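Local structure of cobalamin (Vitamin B12) biosynthesis CbiX protein (Marinobacter aquaeolei, 3LYH) at residues R19-F24 / I40-L45; P30-E33 / N37-I40; T52-A57 / E63-V68; R88-A91 / V95-R98. The protein probably acts as a metal-binding lyase of the CbiX family in the chelatase clan, with a likely role in cobalamin (vitamin B12) biosynthesis. All coordinates share one frame; numbering follows the deposited sequence. Where two conformers were deposited one is given.

Interactions 1 and 2 bind the same two elements, helix 18-34 and strand 38-42, outermost within this chain, at two levels along them and share Ile40. Interaction 3 packs helix 50-59 on the inner strand 64-69, and interaction 4 ties helix 78-93 to the other outermost strand of the chain, 96-99. The centres of interactions 3 and 4 lie about 8 Å apart, with strand pairing between them. Interactions 1, 3 and 4 are buried contacts, while interaction 2 is only partly so. The chemistry differs: an aromatic side chain from the strand dominates each of interactions 1 and 3, a water bridges the backbones in interaction 2, and a glutamate carboxylate grips the edge strand in interaction 4.

Interaction 1 (R19-F24 / I40-L45); sequences RWCETF and IAYMEL
Tyr42 projects from strand 40-42 toward helix 19-24 and meets Cys21 and Phe24 with the outer part of its side chain. At the root, CB leaves the strand with CG anti to the carbonyl carbon (chi1 -64°), which sends the ring across the gap between the two backbones, whose local axes come no closer than 10.7 Å. Beyond CG the ring passes the sulfur of Cys21 obliquely: SG stands 4.8 Å from the Tyr42 ring centroid, 27° off its normal, a sulfur-aromatic contact. Further out, Tyr42 CE1 comes to 4.3 Å from Phe24 CB, and Tyr42 CZ lies at the same distance from Cys21 CB. The tip comes up against the helix backbone, with Tyr42 OH 3.8 Å from Cys21 CB and 3.2 Å from Cys21 O. Its hydrogen bond goes to the carboxylate oxygen OE2 of Glu25, one residue past the helical segment. Next to the phenol, Ile40 reaches out with CD1, which rests 3.9 Å from Phe24 CB and 3.6 Å from Phe24 O. The Phe24 ring itself turns aside, its CE1 lying over one face of Trp20. Ala12 of strand 6-12 touches both Phe24 and Tyr42, while Ala73 of the second subunit packs on Phe24. The helix and the strand belong to one beta-alpha-beta unit. Chemically, the contact is mostly apolar, with a buried phenol whose hydroxyl is satisfied by Glu25; that bond probably limits rotation at the tip while sulfur and aliphatic carbons line the ring.

Interaction 2 (P30-E33 / N37-I40); sequences PTVE and NAAI
Val32 and Thr31, near the C-terminal end of helix 18-34, close over Ala38 at the start of strand 38-42. Apolar contact comes first. Thr31 CG2, anti to the backbone N (chi1 -61° to OG1), meets the methyl of Ala38 end to end, CG2 to CB, at 3.8 Å. Beside it, Val32 approaches with one branch in the conformer described: its CG1 is 4.4 Å from Ala38 CB and 3.8 Å from the backbone CA of Ala39. A second kind of contact is that of a methyl on a carbonyl, as Val32 CG1 lies 3.5 Å from Ala38 O. The small side chain of Ala38 lets the backbones approach closely, with the CA atoms of Val32 and Ala38 5.0 Å apart. The polar part runs through a water. Ala38 N donates to it at 3.0 Å, and the water can in turn donate to Val32 O at 2.8 Å, although other acceptors compete for its protons. A backbone donor on the strand and a backbone acceptor on the helix are thus linked through the water, not to each other. Nearby, Leu10 touches Thr31 and Ile8 touches Ala38, both from strand 6-12, and Arg114 of the second subunit packs on Thr31. This is the short connection from helix to strand that completes the beta-alpha-beta crossover 6-12, 18-34, 38-42 of an alpha/beta fold with a parallel sheet.

Interaction 3 (T52-A57 / E63-V68); sequences TIVNRA and EQFTVV
Ile53 O accepts a hydrogen bond from the backbone N of Ala57 at 2.9 Å, a helical bond beside the ring of Phe65, whose CE2 comes to the fringe of contact with the same oxygen. That turn of the helix presents the methyl of Ala57 to strand 64-68, and the aromatic ring fills the space in front of it. Phe65 is the strand's main contribution: with CG anti to the carbonyl carbon (chi1 -62°), its ring extends toward the helix and touches with the CE2-CZ side. Ala57 CB sits 3.4 Å from CE2 of Phe65 and 3.6 Å from its CZ, close for carbon atoms, so the fit at this point is tight. Its approach is oblique to the ring. Val54 adds a second surface. Its CG2 lies over one face of the Phe65 ring, 4.1 Å above the plane and offset toward the rim, while Val54 CG1 is 4.0 Å from Phe65 CZ. The backbone joins in too, Val54 CA being 3.9 Å from Phe65 CE2. Together Val54 and Ala57, one turn apart, hold the ring with apolar carbon, and the ring spans a separation of 10.4 Å between the local axes. These run roughly antiparallel, at 154°. Within the fold, Phe65 also touches Gln7 and Ile9 of strand 6-12 and Ile97 of strand 96-99, the two strands flanking its own. His93 of helix 78-93 touches Val54, and the Phe65 ring lies between the parallel sheet and helix 50-59.

Interaction 4 (R88-A91 / V95-R98); sequences RLEA and VTIR
Glu90 turns CG anti to its own carbonyl carbon (chi1 -70°) and then runs extended, which carries the carboxylate from helix 88-91 to the backbone of Ile97. Ile97 in turn places CG1 anti to its carbonyl carbon, bringing CD1 back against the helix. The resulting bond is nearly straight: Ile97 N donates to Glu90 OE2 at 2.9 Å with an N-H...O angle of 167°. The proton reaches OE2 on its anti side, 16° out of the carboxylate plane. A second bond, at 3.3 Å, joins Val95 N to Glu90 O, whose lone pair it meets in the carbonyl plane. One residue therefore holds the incoming chain by both main chain and side chain. Its aliphatic part works as well, with Glu90 CG 3.8 Å from Ile97 CD1 and Glu90 CB 3.2 Å from Val95 O. Leu89 CB closes on the same Ile97 CD1 at 3.9 Å. Thr96 and Arg98 pair through their backbones with strand 64-69, whereas Ile97 N points to the outer side of strand 96-99, the edge of the sheet within this chain. The carboxylate thus gives that amide an acceptor, a role that a further strand could otherwise have filled, while the Glu90 methylene CG packs on the Ile97 methyl CD1.

Interaction 1 (R19-F24 / I40-L45)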
loop_
_atom_site.group_PDB
_atom_site.type_symbol
_atom_site.label_atom_id
_atom_site.label_comp_id
_atom_site.label_asym_id
_atom_site.label_seq_id
_atom_site.Cartn_x
_atom_site.Cartn_y
_atom_site.Cartn_z
ATOM N N ARG B 19 13.496 6.551 -5.085
ATOM C CA ARG B 19 12.697 6.672 -3.890
ATOM C C ARG B 19 11.556 5.630 -3.835
ATOM O O ARG B 19 11.300 5.059 -2.790
ATOM C CB ARG B 19 12.116 8.088 -3.759
ATOM C CG ARG B 19 11.507 8.389 -2.402
ATOM N N TRP B 20 10.886 5.396 -4.968
ATOM C CA TRP B 20 9.860 4.411 -5.070
ATOM C C TRP B 20 10.408 3.027 -4.651
ATOM O O TRP B 20 9.818 2.348 -3.789
ATOM C CB TRP B 20 9.374 4.382 -6.515
ATOM C CG TRP B 20 8.432 3.314 -6.817
ATOM C CD1 TRP B 20 8.737 2.000 -7.174
ATOM C CD2 TRP B 20 7.019 3.411 -6.797
ATOM N NE1 TRP B 20 7.580 1.301 -7.371
ATOM C CE2 TRP B 20 6.511 2.150 -7.186
ATOM C CE3 TRP B 20 6.117 4.458 -6.512
ATOM C CZ2 TRP B 20 5.132 1.891 -7.259
ATOM C CZ3 TRP B 20 4.760 4.211 -6.609
ATOM C CH2 TRP B 20 4.275 2.930 -6.968
ATOM N N CYS B 21 11.482 2.603 -5.322
ATOM C CA CYS B 21 12.062 1.273 -5.061
ATOM C C CYS B 21 12.553 1.141 -3.607
ATOM O O CYS B 21 12.265 0.107 -2.954
ATOM C CB CYS B 21 13.177 0.950 -6.035
ATOM S SG CYS B 21 12.559 0.791 -7.740
ATOM N N GLU B 22 13.222 2.172 -3.103
ATOM C CA GLU B 22 13.696 2.244 -1.683
ATOM C C GLU B 22 12.539 2.043 -0.703
ATOM O O GLU B 22 12.681 1.389 0.330
ATOM C CB GLU B 22 14.408 3.595 -1.407
ATOM C CG GLU B 22 14.776 3.921 0.080
ATOM C CD GLU B 22 14.540 5.402 0.457
ATOM O OE1 GLU B 22 14.986 6.313 -0.284
ATOM O OE2 GLU B 22 13.909 5.653 1.507
ATOM N N THR B 23 11.412 2.669 -0.983
ATOM C CA THR B 23 10.235 2.503 -0.103
ATOM C C THR B 23 9.798 1.053 -0.076
ATOM O O THR B 23 9.489 0.496 0.999
ATOM C CB THR B 23 9.118 3.479 -0.518
ATOM O OG1 THR B 23 9.674 4.798 -0.623
ATOM C CG2 THR B 23 7.982 3.456 0.530
ATOM N N PHE B 24 9.733 0.382 -1.225
ATOM C CA PHE B 24 9.331 -1.006 -1.240
ATOM C C PHE B 24 10.359 -1.909 -0.618
ATOM O O PHE B 24 10.009 -2.852 0.060
ATOM C CB PHE B 24 8.917 -1.476 -2.649
ATOM C CG PHE B 24 7.574 -1.007 -3.014
ATOM C CD1 PHE B 24 7.406 0.162 -3.777
ATOM C CD2 PHE B 24 6.456 -1.693 -2.605
ATOM C CE1 PHE B 24 6.112 0.614 -4.082
ATOM C CE2 PHE B 24 5.184 -1.232 -2.904
ATOM C CZ PHE B 24 5.029 -0.071 -3.598
ATOM N N ILE B 40 12.106 -9.757 -2.117
ATOM C CA ILE B 40 11.273 -8.846 -2.931
ATOM C C ILE B 40 11.639 -9.040 -4.401
ATOM O O ILE B 40 12.800 -9.339 -4.729
ATOM C CB ILE B 40 11.446 -7.338 -2.562
ATOM C CG1 ILE B 40 10.389 -6.497 -3.252
ATOM C CG2 ILE B 40 12.910 -6.823 -2.843
ATOM C CD1 ILE B 40 10.233 -5.102 -2.722
ATOM N N ALA B 41 10.624 -8.923 -5.261
ATOM C CA ALA B 41 10.832 -8.905 -6.701
ATOM C C ALA B 41 9.905 -7.847 -7.283
ATOM O O ALA B 41 8.879 -7.473 -6.683
ATOM C CB ALA B 41 10.578 -10.284 -7.352
ATOM N N TYR B 42 10.302 -7.347 -8.453
ATOM C CA TYR B 42 9.589 -6.305 -9.148
ATOM C C TYR B 42 9.038 -6.841 -10.488
ATOM O O TYR B 42 9.723 -7.523 -11.233
ATOM C CB TYR B 42 10.526 -5.134 -9.437
ATOM C CG TYR B 42 11.027 -4.463 -8.180
ATOM C CD1 TYR B 42 10.215 -3.581 -7.507
ATOM C CD2 TYR B 42 12.315 -4.691 -7.701
ATOM C CE1 TYR B 42 10.660 -2.952 -6.345
ATOM C CE2 TYR B 42 12.780 -4.058 -6.538
ATOM C CZ TYR B 42 11.937 -3.192 -5.882
ATOM O OH TYR B 42 12.348 -2.552 -4.750
HETATM N N MSE B 43 7.789 -6.512 -10.745
HETATM C CA MSE B 43 7.065 -6.926 -11.953
HETATM C C MSE B 43 7.764 -6.408 -13.227
HETATM O O MSE B 43 7.810 -7.101 -14.228
HETATM C CB MSE B 43 5.608 -6.436 -11.852
HETATM C CG MSE B 43 4.561 -7.088 -12.791
HETATM SE SE MSE B 43 2.768 -6.510 -12.310
HETATM C CE MSE B 43 3.271 -6.380 -10.515
ATOM N N GLU B 44 8.320 -5.193 -13.154
ATOM C CA GLU B 44 9.047 -4.604 -14.259
ATOM C C GLU B 44 9.949 -3.477 -13.827
ATOM O O GLU B 44 9.866 -3.022 -12.695
ATOM C CB GLU B 44 8.060 -4.020 -15.264
ATOM C CG GLU B 44 7.272 -2.827 -14.740
ATOM C CD GLU B 44 6.149 -3.248 -13.864
ATOM O OE1 GLU B 44 5.304 -3.974 -14.393
ATOM O OE2 GLU B 44 6.124 -2.894 -12.650
ATOM N N LEU B 45 10.758 -2.981 -14.767
ATOM C CA LEU B 45 11.580 -1.754 -14.639
ATOM C C LEU B 45 12.695 -1.716 -13.573
ATOM O O LEU B 45 13.517 -0.782 -13.563
ATOM C CB LEU B 45 10.697 -0.521 -14.475
ATOM C CG LEU B 45 9.652 -0.280 -15.564
ATOM C CD1 LEU B 45 8.670 0.811 -15.105
ATOM C CD2 LEU B 45 10.286 0.071 -16.887
#

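Interaction 2 (P30-E33 / N37-I40)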
loop_
_atom_site.group_PDB
_atom_site.type_symbol
_atom_site.label_atom_id
_atom_site.label_comp_id
_atom_site.label_asym_id
_atom_site.label_seq_id
_atom_site.Cartn_x
_atom_site.Cartn_y
_atom_site.Cartn_z
ATOM N N PRO B 30 11.562 -6.113 7.016
ATOM C CA PRO B 30 11.255 -6.998 8.193
ATOM C C PRO B 30 10.977 -8.468 7.812
ATOM O O PRO B 30 11.455 -9.399 8.478
ATOM C CB PRO B 30 10.042 -6.325 8.817
ATOM C CG PRO B 30 10.226 -4.891 8.432
ATOM C CD PRO B 30 10.648 -4.959 7.005
ATOM N N THR B 31 10.245 -8.687 6.720
ATOM C CA THR B 31 10.011 -10.052 6.230
ATOM C C THR B 31 11.282 -10.730 5.774
ATOM O O THR B 31 11.629 -11.840 6.209
ATOM C CB THR B 31 8.999 -10.086 5.073
ATOM O OG1 THR B 31 7.741 -9.579 5.534
ATOM C CG2 THR B 31 8.806 -11.531 4.537
ATOM N N VAL B 32 12.000 -10.049 4.899
ATOM C CA VAL B 32 13.150 -10.698 4.291
ATOM C C VAL B 32 14.276 -10.957 5.297
ATOM O O VAL B 32 15.003 -11.959 5.138
ATOM C CB VAL B 32 13.615 -10.028 2.981
ATOM C CG1 VAL B 32 12.447 -9.932 2.020
ATOM C CG2 VAL B 32 14.220 -8.695 3.227
ATOM N N GLU B 33 14.399 -10.136 6.336
ATOM C CA GLU B 33 15.426 -10.343 7.356
ATOM C C GLU B 33 14.983 -11.296 8.466
ATOM O O GLU B 33 15.841 -11.855 9.157
ATOM C CB GLU B 33 15.844 -9.013 7.957
ATOM C CG GLU B 33 16.599 -8.085 6.926
ATOM C CD GLU B 33 17.756 -8.820 6.186
ATOM O OE1 GLU B 33 18.622 -9.474 6.824
ATOM O OE2 GLU B 33 17.787 -8.744 4.945
ATOM N N ASN B 37 14.084 -17.650 3.281
ATOM C CA ASN B 37 13.564 -17.869 1.914
ATOM C C ASN B 37 12.452 -16.888 1.560
ATOM O O ASN B 37 11.341 -17.284 1.144
ATOM C CB ASN B 37 13.097 -19.299 1.724
ATOM C CG ASN B 37 14.162 -20.307 2.145
ATOM O OD1 ASN B 37 15.305 -20.209 1.701
ATOM N ND2 ASN B 37 13.803 -21.248 3.044
ATOM N N ALA B 38 12.735 -15.606 1.792
ATOM C CA ALA B 38 11.812 -14.535 1.425
ATOM C C ALA B 38 12.588 -13.428 0.702
ATOM O O ALA B 38 13.688 -13.102 1.089
ATOM C CB ALA B 38 11.010 -14.026 2.689
ATOM N N ALA B 39 12.005 -12.910 -0.393
ATOM C CA ALA B 39 12.700 -11.910 -1.222
ATOM C C ALA B 39 11.689 -10.981 -1.870
ATOM O O ALA B 39 10.532 -11.393 -2.114
ATOM C CB ALA B 39 13.524 -12.600 -2.284
ATOM N N ILE B 40 12.106 -9.757 -2.117
ATOM C CA ILE B 40 11.273 -8.846 -2.931
ATOM C C ILE B 40 11.639 -9.040 -4.401
ATOM O O ILE B 40 12.800 -9.339 -4.729
ATOM C CB ILE B 40 11.446 -7.338 -2.562
ATOM C CG1 ILE B 40 10.389 -6.497 -3.252
ATOM C CG2 ILE B 40 12.910 -6.823 -2.843
ATOM C CD1 ILE B 40 10.233 -5.102 -2.722
HETATM O O HOH W 1 14.780 -14.402 3.694
#

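Interaction 3 (T52-A57 / E63-V68)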
loop_
_atom_site.group_PDB
_atom_site.type_symbol
_atom_site.label_atom_id
_atom_site.label_comp_id
_atom_site.label_asym_id
_atom_site.label_seq_id
_atom_site.Cartn_x
_atom_site.Cartn_y
_atom_site.Cartn_z
ATOM N N THR B 52 14.396 -13.716 -11.984
ATOM C CA THR B 52 15.669 -13.759 -11.273
ATOM C C THR B 52 15.552 -14.384 -9.904
ATOM O O THR B 52 16.392 -15.186 -9.522
ATOM C CB THR B 52 16.304 -12.347 -11.165
ATOM O OG1 THR B 52 16.709 -11.933 -12.465
ATOM C CG2 THR B 52 17.506 -12.351 -10.227
ATOM N N ILE B 53 14.494 -14.040 -9.174
ATOM C CA ILE B 53 14.267 -14.646 -7.873
ATOM C C ILE B 53 13.930 -16.138 -7.997
ATOM O O ILE B 53 14.400 -16.974 -7.199
ATOM C CB ILE B 53 13.193 -13.876 -7.079
ATOM C CG1 ILE B 53 13.636 -12.439 -6.807
ATOM C CG2 ILE B 53 12.869 -14.593 -5.731
ATOM C CD1 ILE B 53 14.973 -12.297 -6.058
ATOM N N VAL B 54 13.096 -16.483 -8.973
ATOM C CA VAL B 54 12.724 -17.893 -9.138
ATOM C C VAL B 54 13.946 -18.695 -9.566
ATOM O O VAL B 54 14.219 -19.745 -9.002
ATOM C CB VAL B 54 11.527 -18.087 -10.107
ATOM C CG1 VAL B 54 11.370 -19.559 -10.427
ATOM C CG2 VAL B 54 10.236 -17.490 -9.517
ATOM N N ASN B 55 14.701 -18.139 -10.514
ATOM C CA ASN B 55 15.940 -18.762 -11.010
ATOM C C ASN B 55 16.918 -19.025 -9.855
ATOM O O ASN B 55 17.522 -20.089 -9.762
ATOM C CB ASN B 55 16.562 -17.872 -12.094
ATOM C CG ASN B 55 17.442 -18.631 -13.060
ATOM O OD1 ASN B 55 16.975 -19.512 -13.779
ATOM N ND2 ASN B 55 18.724 -18.274 -13.101
ATOM N N ARG B 56 17.021 -18.058 -8.943
ATOM C CA ARG B 56 17.901 -18.145 -7.784
ATOM C C ARG B 56 17.455 -19.151 -6.711
ATOM O O ARG B 56 18.290 -19.865 -6.141
ATOM C CB ARG B 56 18.043 -16.752 -7.113
ATOM C CG ARG B 56 19.103 -15.834 -7.699
ATOM C CD ARG B 56 19.655 -14.891 -6.608
ATOM N NE ARG B 56 20.228 -13.668 -7.172
ATOM C CZ ARG B 56 19.670 -12.450 -7.153
ATOM N NH1 ARG B 56 18.493 -12.211 -6.564
ATOM N NH2 ARG B 56 20.315 -11.436 -7.736
ATOM N N ALA B 57 16.167 -19.169 -6.388
ATOM C CA ALA B 57 15.642 -20.090 -5.394
ATOM C C ALA B 57 15.756 -21.521 -5.960
ATOM O O ALA B 57 16.112 -22.447 -5.234
ATOM C CB ALA B 57 14.200 -19.735 -5.045
ATOM N N GLU B 63 11.503 -25.415 -4.959
ATOM C CA GLU B 63 10.558 -25.740 -5.999
ATOM C C GLU B 63 9.154 -25.159 -5.770
ATOM O O GLU B 63 8.378 -25.188 -6.718
ATOM C CB GLU B 63 10.470 -27.266 -6.166
ATOM C CG GLU B 63 11.836 -27.941 -6.335
ATOM C CD GLU B 63 12.588 -27.537 -7.613
ATOM O OE1 GLU B 63 11.957 -27.094 -8.595
ATOM O OE2 GLU B 63 13.832 -27.699 -7.641
ATOM N N GLN B 64 8.853 -24.689 -4.543
ATOM C CA GLN B 64 7.503 -24.246 -4.134
ATOM C C GLN B 64 7.612 -22.774 -3.735
ATOM O O GLN B 64 8.495 -22.390 -2.948
ATOM C CB GLN B 64 6.978 -25.044 -2.936
ATOM C CG GLN B 64 6.764 -26.551 -3.199
ATOM C CD GLN B 64 5.562 -26.850 -4.064
ATOM O OE1 GLN B 64 4.608 -26.063 -4.125
ATOM N NE2 GLN B 64 5.593 -28.008 -4.739
ATOM N N PHE B 65 6.734 -21.955 -4.316
ATOM C CA PHE B 65 6.748 -20.513 -4.134
ATOM C C PHE B 65 5.356 -20.025 -3.801
ATOM O O PHE B 65 4.379 -20.639 -4.218
ATOM C CB PHE B 65 7.205 -19.810 -5.431
ATOM C CG PHE B 65 8.601 -20.164 -5.845
ATOM C CD1 PHE B 65 8.856 -21.374 -6.496
ATOM C CD2 PHE B 65 9.655 -19.271 -5.680
ATOM C CE1 PHE B 65 10.172 -21.723 -6.873
ATOM C CE2 PHE B 65 10.946 -19.584 -6.058
ATOM C CZ PHE B 65 11.218 -20.816 -6.677
ATOM N N THR B 66 5.290 -18.911 -3.086
ATOM C CA THR B 66 4.057 -18.143 -2.917
ATOM C C THR B 66 4.420 -16.686 -3.184
ATOM O O THR B 66 5.332 -16.157 -2.566
ATOM C CB THR B 66 3.418 -18.308 -1.533
ATOM O OG1 THR B 66 3.071 -19.700 -1.361
ATOM C CG2 THR B 66 2.163 -17.427 -1.360
ATOM N N VAL B 67 3.732 -16.113 -4.162
ATOM C CA VAL B 67 3.794 -14.672 -4.484
ATOM C C VAL B 67 2.779 -13.938 -3.665
ATOM O O VAL B 67 1.571 -14.239 -3.741
ATOM C CB VAL B 67 3.567 -14.438 -5.985
ATOM C CG1 VAL B 67 3.507 -12.951 -6.313
ATOM C CG2 VAL B 67 4.703 -15.102 -6.818
ATOM N N VAL B 68 3.276 -13.002 -2.861
ATOM C CA VAL B 68 2.444 -12.108 -2.010
ATOM C C VAL B 68 2.534 -10.698 -2.657
ATOM O O VAL B 68 3.578 -10.025 -2.537
ATOM C CB VAL B 68 2.933 -12.029 -0.561
ATOM C CG1 VAL B 68 2.036 -11.103 0.271
ATOM C CG2 VAL B 68 2.981 -13.419 0.094
#

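Interaction 4 (R88-A91 / V95-R98)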
loop_
_atom_site.group_PDB
_atom_site.type_symbol
_atom_site.label_atom_id
_atom_site.label_comp_id
_atom_site.label_asym_id
_atom_site.label_seq_id
_atom_site.Cartn_x
_atom_site.Cartn_y
_atom_site.Cartn_z
ATOM N N ARG B 88 4.001 -18.772 -17.030
ATOM C CA ARG B 88 5.222 -18.830 -17.843
ATOM C C ARG B 88 6.421 -19.273 -16.993
ATOM O O ARG B 88 7.234 -20.092 -17.430
ATOM C CB ARG B 88 5.517 -17.465 -18.467
ATOM C CG ARG B 88 6.341 -17.533 -19.738
ATOM C CD ARG B 88 7.177 -16.278 -19.945
ATOM N NE ARG B 88 8.345 -16.320 -19.063
ATOM C CZ ARG B 88 8.569 -15.551 -17.992
ATOM N NH1 ARG B 88 7.727 -14.583 -17.604
ATOM N NH2 ARG B 88 9.679 -15.758 -17.292
ATOM N N LEU B 89 6.526 -18.721 -15.787
ATOM C CA LEU B 89 7.664 -19.051 -14.900
ATOM C C LEU B 89 7.620 -20.500 -14.452
ATOM O O LEU B 89 8.672 -21.155 -14.338
ATOM C CB LEU B 89 7.667 -18.167 -13.662
ATOM C CG LEU B 89 7.907 -16.672 -13.860
ATOM C CD1 LEU B 89 7.379 -15.882 -12.694
ATOM C CD2 LEU B 89 9.385 -16.459 -14.047
ATOM N N GLU B 90 6.423 -20.971 -14.132
ATOM C CA GLU B 90 6.198 -22.356 -13.753
ATOM C C GLU B 90 6.620 -23.308 -14.851
ATOM O O GLU B 90 7.214 -24.327 -14.567
ATOM C CB GLU B 90 4.735 -22.622 -13.405
ATOM C CG GLU B 90 4.246 -21.975 -12.099
ATOM C CD GLU B 90 2.824 -22.337 -11.778
ATOM O OE1 GLU B 90 1.967 -22.266 -12.685
ATOM O OE2 GLU B 90 2.541 -22.703 -10.629
ATOM N N ALA B 91 6.300 -22.989 -16.101
ATOM C CA ALA B 91 6.712 -23.847 -17.242
ATOM C C ALA B 91 8.201 -23.739 -17.556
ATOM O O ALA B 91 8.875 -24.737 -17.748
ATOM C CB ALA B 91 5.881 -23.509 -18.467
ATOM N N VAL B 95 8.447 -25.248 -11.673
ATOM C CA VAL B 95 8.099 -24.986 -10.278
ATOM C C VAL B 95 6.596 -24.758 -10.141
ATOM O O VAL B 95 5.901 -24.630 -11.155
ATOM C CB VAL B 95 8.874 -23.762 -9.736
ATOM C CG1 VAL B 95 10.415 -24.074 -9.735
ATOM C CG2 VAL B 95 8.589 -22.519 -10.552
ATOM N N THR B 96 6.151 -24.758 -8.888
ATOM C CA THR B 96 4.769 -24.500 -8.461
ATOM C C THR B 96 4.752 -23.162 -7.697
ATOM O O THR B 96 5.503 -22.985 -6.729
ATOM C CB THR B 96 4.227 -25.619 -7.582
ATOM O OG1 THR B 96 4.333 -26.854 -8.302
ATOM C CG2 THR B 96 2.736 -25.396 -7.223
ATOM N N ILE B 97 3.924 -22.232 -8.161
ATOM C CA ILE B 97 3.828 -20.887 -7.587
ATOM C C ILE B 97 2.371 -20.562 -7.302
ATOM O O ILE B 97 1.578 -20.461 -8.238
ATOM C CB ILE B 97 4.418 -19.808 -8.531
ATOM C CG1 ILE B 97 5.797 -20.200 -9.033
ATOM C CG2 ILE B 97 4.377 -18.366 -7.901
ATOM C CD1 ILE B 97 6.305 -19.327 -10.219
ATOM N N ARG B 98 2.041 -20.419 -6.015
ATOM C CA ARG B 98 0.739 -19.956 -5.590
ATOM C C ARG B 98 0.733 -18.434 -5.618
ATOM O O ARG B 98 1.700 -17.812 -5.230
ATOM C CB ARG B 98 0.428 -20.434 -4.185
ATOM C CG ARG B 98 -0.925 -20.004 -3.701
ATOM C CD ARG B 98 -1.371 -20.753 -2.433
ATOM N NE ARG B 98 -0.746 -20.272 -1.204
ATOM C CZ ARG B 98 -1.144 -19.198 -0.502
ATOM N NH1 ARG B 98 -2.177 -18.441 -0.902
ATOM N NH2 ARG B 98 -0.502 -18.882 0.616
#